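Local atomic coordinates of Rna-directed RNA polymerase (Infectious pancreatic necrosis virus, PDB entry 3ZED), a protein that probably copies the viral RNA genome by adding nucleotides from ribonucleoside triphosphates to a growing strand, and is probably found both free and covalently attached to genomic RNA. Residues B[285-288]-B[289-293]; B[456-460]-B[461-465]; B[480-483]-B[484-488]. All coordinates share one frame; numbering follows the deposited sequence.

The three contacts follow one another along the chain, and all belong to the palm part of this birnavirus polymerase. Contact 1 is part of helix 283-293, which precedes strand 299-310; that strand pairs in parallel with strand 456-459 of the hairpin in contact 2. Contacts 1 and 2 do not touch: their centres are 21 Å apart and their nearest atoms about 10 Å. After the hairpin the next regular element is helix 476-493, home of contact 3, whose centre is about 29 Å from contact 2 and 33 Å from contact 1. The centres of contacts 1, 2 and 3 lie about 30, 22 and 14 Å from the centre of the chain, so contact 1 is peripheral, whereas contact 3 is deep in the polymerase, beside strand 382-386.

Contact 1. Residues B[285-288]-B[289-293]; sequences AGVK and KTITD
G286 O is gripped twice by T290, once by its backbone N at 3.1 Å and once by its hydroxyl OG1 at 3.2 Å, the two donors coming from opposite faces of the carbonyl plane. This is the alpha-helical i to i+4 pattern of helix 283-293 with a threonine hydroxyl folded back on its own helix. T290 OG1 gets there because it lies beside its own backbone N (chi1 -62°), which sends the methyl CG2 the other way; the same residue packs on F270 and A277 of helix 260-278. Two residues further along, T292 N donates to K288 O at 3.0 Å; T292 OG1 is hydrogen-bonded to A788 O of helix 781-789 and also lies 2.8 Å from K288 O, but its single proton cannot serve both. K288 extends toward the same helix 781-789, where its NZ has a weak bond to E784 O. Between these polar pairs, V287 and I291 lie side by side and point the same way, CG1 of V287 touching CD1 of I291 at 3.6 Å. The valine reaches on to L274, and the isoleucine to A788 and L789, so the helix is packed between the two neighbouring helices. The remaining flank is exposed and charged. K289 sets out with CG anti to its backbone N, then bends at its third and fourth torsions (128° and 66°). That bend brings K289 NZ within 3.0 Å of D293 OD2, a salt bridge made through the syn lone pair of the carboxylate oxygen.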
loop_
_atom_site.group_PDB
_atom_site.type_symbol
_atom_site.label_atom_id
_atom_site.label_comp_id
_atom_site.label_asym_id
_atom_site.label_seq_id
_atom_site.Cartn_x
_atom_site.Cartn_y
_atom_site.Cartn_z
ATOM N N ALA B 285 25.910 7.884 21.552
ATOM C CA ALA B 285 25.529 9.283 21.780
ATOM C C ALA B 285 25.281 10.008 20.454
ATOM O O ALA B 285 24.345 10.794 20.360
ATOM C CB ALA B 285 26.601 10.008 22.579
ATOM N N GLY B 286 26.116 9.717 19.454
ATOM C CA GLY B 286 26.060 10.310 18.126
ATOM C C GLY B 286 24.807 9.956 17.365
ATOM O O GLY B 286 24.128 10.854 16.858
ATOM N N VAL B 287 24.496 8.646 17.264
ATOM C CA VAL B 287 23.314 8.139 16.542
ATOM C C VAL B 287 22.040 8.630 17.246
ATOM O O VAL B 287 21.138 9.135 16.568
ATOM C CB VAL B 287 23.355 6.593 16.368
ATOM C CG1 VAL B 287 21.997 6.013 15.988
ATOM C CG2 VAL B 287 24.412 6.191 15.340
ATOM N N LYS B 288 22.009 8.559 18.591
ATOM C CA LYS B 288 20.875 9.006 19.400
ATOM C C LYS B 288 20.601 10.516 19.234
ATOM O O LYS B 288 19.424 10.904 19.169
ATOM C CB LYS B 288 21.064 8.650 20.878
ATOM C CG LYS B 288 20.599 7.235 21.203
ATOM C CD LYS B 288 20.641 6.941 22.694
ATOM C CE LYS B 288 20.067 5.586 23.046
ATOM N NZ LYS B 288 18.626 5.667 23.412
ATOM N N LYS B 289 21.675 11.345 19.131
ATOM C CA LYS B 289 21.596 12.801 18.928
ATOM C C LYS B 289 20.965 13.114 17.568
ATOM O O LYS B 289 20.042 13.924 17.515
ATOM C CB LYS B 289 22.982 13.476 19.053
ATOM C CG LYS B 289 22.911 15.003 19.107
ATOM C CD LYS B 289 24.247 15.671 18.801
ATOM C CE LYS B 289 24.164 16.734 17.720
ATOM N NZ LYS B 289 23.344 17.902 18.136
ATOM N N THR B 290 21.446 12.460 16.484
ATOM C CA THR B 290 20.917 12.620 15.122
ATOM C C THR B 290 19.416 12.258 15.079
ATOM O O THR B 290 18.628 13.027 14.543
ATOM C CB THR B 290 21.728 11.758 14.136
ATOM O OG1 THR B 290 23.081 12.213 14.145
ATOM C CG2 THR B 290 21.165 11.789 12.702
ATOM N N ILE B 291 19.035 11.105 15.658
ATOM C CA ILE B 291 17.663 10.619 15.691
ATOM C C ILE B 291 16.738 11.614 16.465
ATOM O O ILE B 291 15.624 11.891 16.004
ATOM C CB ILE B 291 17.630 9.173 16.252
ATOM C CG1 ILE B 291 18.180 8.170 15.202
ATOM C CG2 ILE B 291 16.228 8.776 16.651
ATOM C CD1 ILE B 291 18.464 6.741 15.711
ATOM N N THR B 292 17.211 12.178 17.591
ATOM C CA THR B 292 16.434 13.154 18.366
ATOM C C THR B 292 16.361 14.505 17.608
ATOM O O THR B 292 15.306 15.144 17.622
ATOM C CB THR B 292 17.007 13.305 19.786
ATOM O OG1 THR B 292 17.155 12.003 20.359
ATOM C CG2 THR B 292 16.108 14.137 20.694
ATOM N N ASP B 293 17.466 14.927 16.934
ATOM C CA ASP B 293 17.509 16.174 16.159
ATOM C C ASP B 293 16.501 16.147 15.006
ATOM O O ASP B 293 15.928 17.184 14.693
ATOM C CB ASP B 293 18.923 16.451 15.620
ATOM C CG ASP B 293 19.936 16.980 16.635
ATOM O OD1 ASP B 293 19.563 17.149 17.823
ATOM O OD2 ASP B 293 21.101 17.205 16.244
#

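Contact 2. Residues B[456-460]-B[461-465]; sequences SCLLM and NLQLK
L458 lays its methyl CD1 across the aliphatic part of Q463, 3.8 Å from CG, two side chains meeting at a slant on one face of the strand pair. CG of L458 anti to the backbone N (chi1 -175°) and a second torsion of 66° together bring CD1 over Q463 CG. The side chain of L458 also lies about 4 Å from that of I252, a residue predicted to bind GTP. The glutamine's amide extends past it to R63, whose guanidinium NE bonds OE1; S456 OG takes NH2 of the same arginine. On the reverse face, C457 SG rests against L464 CB at 3.8 Å, and L459 CB is a looser 4.3 Å from L464 CD1, with helix 164-179 packed over both leucines. The backbone is a beta hairpin with a two-residue loop, closed by a type II' turn from L459 to L462, and its first strand continues the sheet through bonds to G300 and L302 of strand 299-310. M460 fills the second turn position with a positive phi of 62°, an unusual conformation for a residue with a side chain. L462 N closes the turn on L459 O at 2.9 Å, while L459 N answers to L462 O at 3.1 Å.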
loop_
_atom_site.group_PDB
_atom_site.type_symbol
_atom_site.label_atom_id
_atom_site.label_comp_id
_atom_site.label_asym_id
_atom_site.label_seq_id
_atom_site.Cartn_x
_atom_site.Cartn_y
_atom_site.Cartn_z
ATOM N N SER B 456 5.047 7.731 16.189
ATOM C CA SER B 456 4.026 8.700 16.619
ATOM C C SER B 456 3.336 9.403 15.457
ATOM O O SER B 456 3.757 9.271 14.299
ATOM C CB SER B 456 4.636 9.745 17.561
ATOM O OG SER B 456 5.573 10.609 16.933
ATOM N N CYS B 457 2.260 10.149 15.777
ATOM C CA CYS B 457 1.486 10.901 14.791
ATOM C C CYS B 457 1.055 12.266 15.373
ATOM O O CYS B 457 1.211 12.498 16.561
ATOM C CB CYS B 457 0.292 10.092 14.285
ATOM S SG CYS B 457 -0.923 9.690 15.566
ATOM N N LEU B 458 0.572 13.174 14.511
ATOM C CA LEU B 458 0.141 14.508 14.896
ATOM C C LEU B 458 -1.298 14.753 14.488
ATOM O O LEU B 458 -1.658 14.602 13.317
ATOM C CB LEU B 458 1.063 15.590 14.263
ATOM C CG LEU B 458 0.818 17.067 14.681
ATOM C CD1 LEU B 458 1.120 17.304 16.154
ATOM C CD2 LEU B 458 1.614 18.020 13.829
ATOM N N LEU B 459 -2.103 15.193 15.458
ATOM C CA LEU B 459 -3.512 15.548 15.272
ATOM C C LEU B 459 -3.770 16.727 16.168
ATOM O O LEU B 459 -3.553 16.621 17.373
ATOM C CB LEU B 459 -4.457 14.364 15.578
ATOM C CG LEU B 459 -5.906 14.578 15.188
ATOM C CD1 LEU B 459 -6.093 14.416 13.679
ATOM C CD2 LEU B 459 -6.821 13.636 15.951
ATOM N N MET B 460 -4.199 17.865 15.577
ATOM C CA MET B 460 -4.364 19.166 16.264
ATOM C C MET B 460 -2.957 19.554 16.751
ATOM O O MET B 460 -2.014 19.479 15.952
ATOM C CB MET B 460 -5.430 19.126 17.383
ATOM C CG MET B 460 -6.788 18.677 16.893
ATOM S SD MET B 460 -8.067 18.955 18.121
ATOM C CE MET B 460 -9.042 17.600 17.867
ATOM N N ASN B 461 -2.793 19.875 18.042
ATOM C CA ASN B 461 -1.499 20.185 18.649
ATOM C C ASN B 461 -1.005 18.958 19.472
ATOM O O ASN B 461 -0.096 19.102 20.283
ATOM C CB ASN B 461 -1.627 21.455 19.530
ATOM C CG ASN B 461 -2.463 21.290 20.783
ATOM O OD1 ASN B 461 -3.188 20.307 20.969
ATOM N ND2 ASN B 461 -2.362 22.247 21.698
ATOM N N LEU B 462 -1.614 17.757 19.254
ATOM C CA LEU B 462 -1.312 16.541 20.019
ATOM C C LEU B 462 -0.400 15.565 19.281
ATOM O O LEU B 462 -0.715 15.113 18.173
ATOM C CB LEU B 462 -2.611 15.801 20.438
ATOM C CG LEU B 462 -3.659 16.584 21.249
ATOM C CD1 LEU B 462 -4.905 15.781 21.413
ATOM C CD2 LEU B 462 -3.145 16.978 22.639
ATOM N N GLN B 463 0.716 15.202 19.945
ATOM C CA GLN B 463 1.659 14.205 19.437
ATOM C C GLN B 463 1.303 12.896 20.120
ATOM O O GLN B 463 1.508 12.724 21.331
ATOM C CB GLN B 463 3.106 14.639 19.659
ATOM C CG GLN B 463 3.504 15.736 18.684
ATOM C CD GLN B 463 4.826 16.361 19.012
ATOM O OE1 GLN B 463 5.783 15.682 19.403
ATOM N NE2 GLN B 463 4.901 17.677 18.852
ATOM N N LEU B 464 0.635 12.032 19.349
ATOM C CA LEU B 464 0.096 10.762 19.830
ATOM C C LEU B 464 0.950 9.588 19.440
ATOM O O LEU B 464 1.593 9.626 18.407
ATOM C CB LEU B 464 -1.327 10.556 19.266
ATOM C CG LEU B 464 -2.292 11.725 19.485
ATOM C CD1 LEU B 464 -3.566 11.539 18.695
ATOM C CD2 LEU B 464 -2.531 12.001 20.993
ATOM N N LYS B 465 0.917 8.527 20.250
ATOM C CA LYS B 465 1.590 7.274 19.945
ATOM C C LYS B 465 0.901 6.594 18.766
ATOM O O LYS B 465 -0.328 6.673 18.646
ATOM C CB LYS B 465 1.539 6.346 21.187
ATOM C CG LYS B 465 2.366 5.068 21.064
ATOM C CD LYS B 465 3.873 5.398 21.099
ATOM C CE LYS B 465 4.687 4.172 20.814
ATOM N NZ LYS B 465 6.122 4.500 20.702
#

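Contact 3. Residues B[480-483]-B[484-488]; sequences NHLM and STIVV
N480 O receives S484 N at 3.0 Å, a routine bond of helix 476-493; the serine's hydroxyl turns outward to A387 O. H481 comes next, and its carbonyl oxygen has two donors from T485: the backbone N at 3.0 Å and OG1 at 2.9 Å, on opposite faces of the carbonyl plane. T485 OG1 is held beside its own backbone N (chi1 -70°), close enough for the bond to H481 O, and is also hydrogen-bonded to T204 OG1. The imidazole of H481 stands off at a slant, its CD2 4.0 Å from T485 OG1. L482 passes its CD1 to CD1 of I486, 4.2 Å away, an apolar pair that sits on L197 of helix 194-204. M483 accepts V487 N at its O, 3.1 Å, while its side chain packs on H414 of helix 412-426 and on N409, a ligand of a bound potassium ion. All of these residues are buried, so each polar group needs a partner: H481 NE2 is hydrogen-bonded to T204 O, and H481 ND1 to A387 N, a pairing consistent with a neutral ring that carries its proton on NE2.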
loop_
_atom_site.group_PDB
_atom_site.type_symbol
_atom_site.label_atom_id
_atom_site.label_comp_id
_atom_site.label_asym_id
_atom_site.label_seq_id
_atom_site.Cartn_x
_atom_site.Cartn_y
_atom_site.Cartn_z
ATOM N N ASN B 480 2.613 -5.801 5.506
ATOM C CA ASN B 480 1.351 -6.546 5.598
ATOM C C ASN B 480 1.481 -7.908 4.914
ATOM O O ASN B 480 1.008 -8.909 5.451
ATOM C CB ASN B 480 0.206 -5.741 4.974
ATOM C CG ASN B 480 -0.370 -4.668 5.876
ATOM O OD1 ASN B 480 -0.082 -4.590 7.063
ATOM N ND2 ASN B 480 -1.191 -3.806 5.326
ATOM N N HIS B 481 2.173 -7.955 3.743
ATOM C CA HIS B 481 2.396 -9.200 2.995
ATOM C C HIS B 481 3.232 -10.196 3.821
ATOM O O HIS B 481 2.958 -11.398 3.787
ATOM C CB HIS B 481 3.064 -8.891 1.644
ATOM C CG HIS B 481 2.952 -9.999 0.633
ATOM N ND1 HIS B 481 1.937 -10.013 -0.320
ATOM C CD2 HIS B 481 3.757 -11.070 0.428
ATOM C CE1 HIS B 481 2.170 -11.076 -1.077
ATOM N NE2 HIS B 481 3.238 -11.759 -0.648
ATOM N N LEU B 482 4.221 -9.694 4.586
ATOM C CA LEU B 482 5.043 -10.535 5.460
ATOM C C LEU B 482 4.176 -11.138 6.605
ATOM O O LEU B 482 4.296 -12.331 6.915
ATOM C CB LEU B 482 6.240 -9.741 6.003
ATOM C CG LEU B 482 7.077 -10.344 7.166
ATOM C CD1 LEU B 482 7.477 -11.788 6.895
ATOM C CD2 LEU B 482 8.354 -9.595 7.293
ATOM N N MET B 483 3.306 -10.327 7.206
ATOM C CA MET B 483 2.409 -10.796 8.274
ATOM C C MET B 483 1.471 -11.892 7.763
ATOM O O MET B 483 1.330 -12.917 8.433
ATOM C CB MET B 483 1.645 -9.643 8.909
ATOM C CG MET B 483 2.553 -8.743 9.724
ATOM S SD MET B 483 1.664 -7.531 10.717
ATOM C CE MET B 483 1.059 -6.430 9.445
ATOM N N SER B 484 0.917 -11.730 6.543
ATOM C CA SER B 484 0.058 -12.761 5.939
ATOM C C SER B 484 0.853 -14.030 5.644
ATOM O O SER B 484 0.323 -15.122 5.825
ATOM C CB SER B 484 -0.595 -12.247 4.662
ATOM O OG SER B 484 -1.516 -11.221 4.974
ATOM N N THR B 485 2.132 -13.881 5.246
ATOM C CA THR B 485 3.070 -14.992 4.989
ATOM C C THR B 485 3.244 -15.851 6.264
ATOM O O THR B 485 3.254 -17.083 6.180
ATOM C CB THR B 485 4.408 -14.428 4.464
ATOM O OG1 THR B 485 4.177 -13.929 3.148
ATOM C CG2 THR B 485 5.535 -15.463 4.445
ATOM N N ILE B 486 3.361 -15.183 7.434
ATOM C CA ILE B 486 3.510 -15.824 8.738
ATOM C C ILE B 486 2.233 -16.628 9.063
ATOM O O ILE B 486 2.334 -17.792 9.466
ATOM C CB ILE B 486 3.858 -14.780 9.845
ATOM C CG1 ILE B 486 5.273 -14.202 9.621
ATOM C CG2 ILE B 486 3.675 -15.388 11.269
ATOM C CD1 ILE B 486 5.683 -12.993 10.511
ATOM N N VAL B 487 1.045 -16.013 8.861
ATOM C CA VAL B 487 -0.242 -16.661 9.111
ATOM C C VAL B 487 -0.369 -17.915 8.195
ATOM O O VAL B 487 -0.713 -18.992 8.685
ATOM C CB VAL B 487 -1.439 -15.664 8.955
ATOM C CG1 VAL B 487 -2.790 -16.383 9.000
ATOM C CG2 VAL B 487 -1.388 -14.561 10.012
ATOM N N VAL B 488 -0.018 -17.780 6.902
ATOM C CA VAL B 488 -0.094 -18.872 5.909
ATOM C C VAL B 488 0.917 -19.980 6.261
ATOM O O VAL B 488 0.527 -21.145 6.264
ATOM C CB VAL B 488 0.061 -18.363 4.446
ATOM C CG1 VAL B 488 0.229 -19.515 3.456
ATOM C CG2 VAL B 488 -1.130 -17.497 4.054
#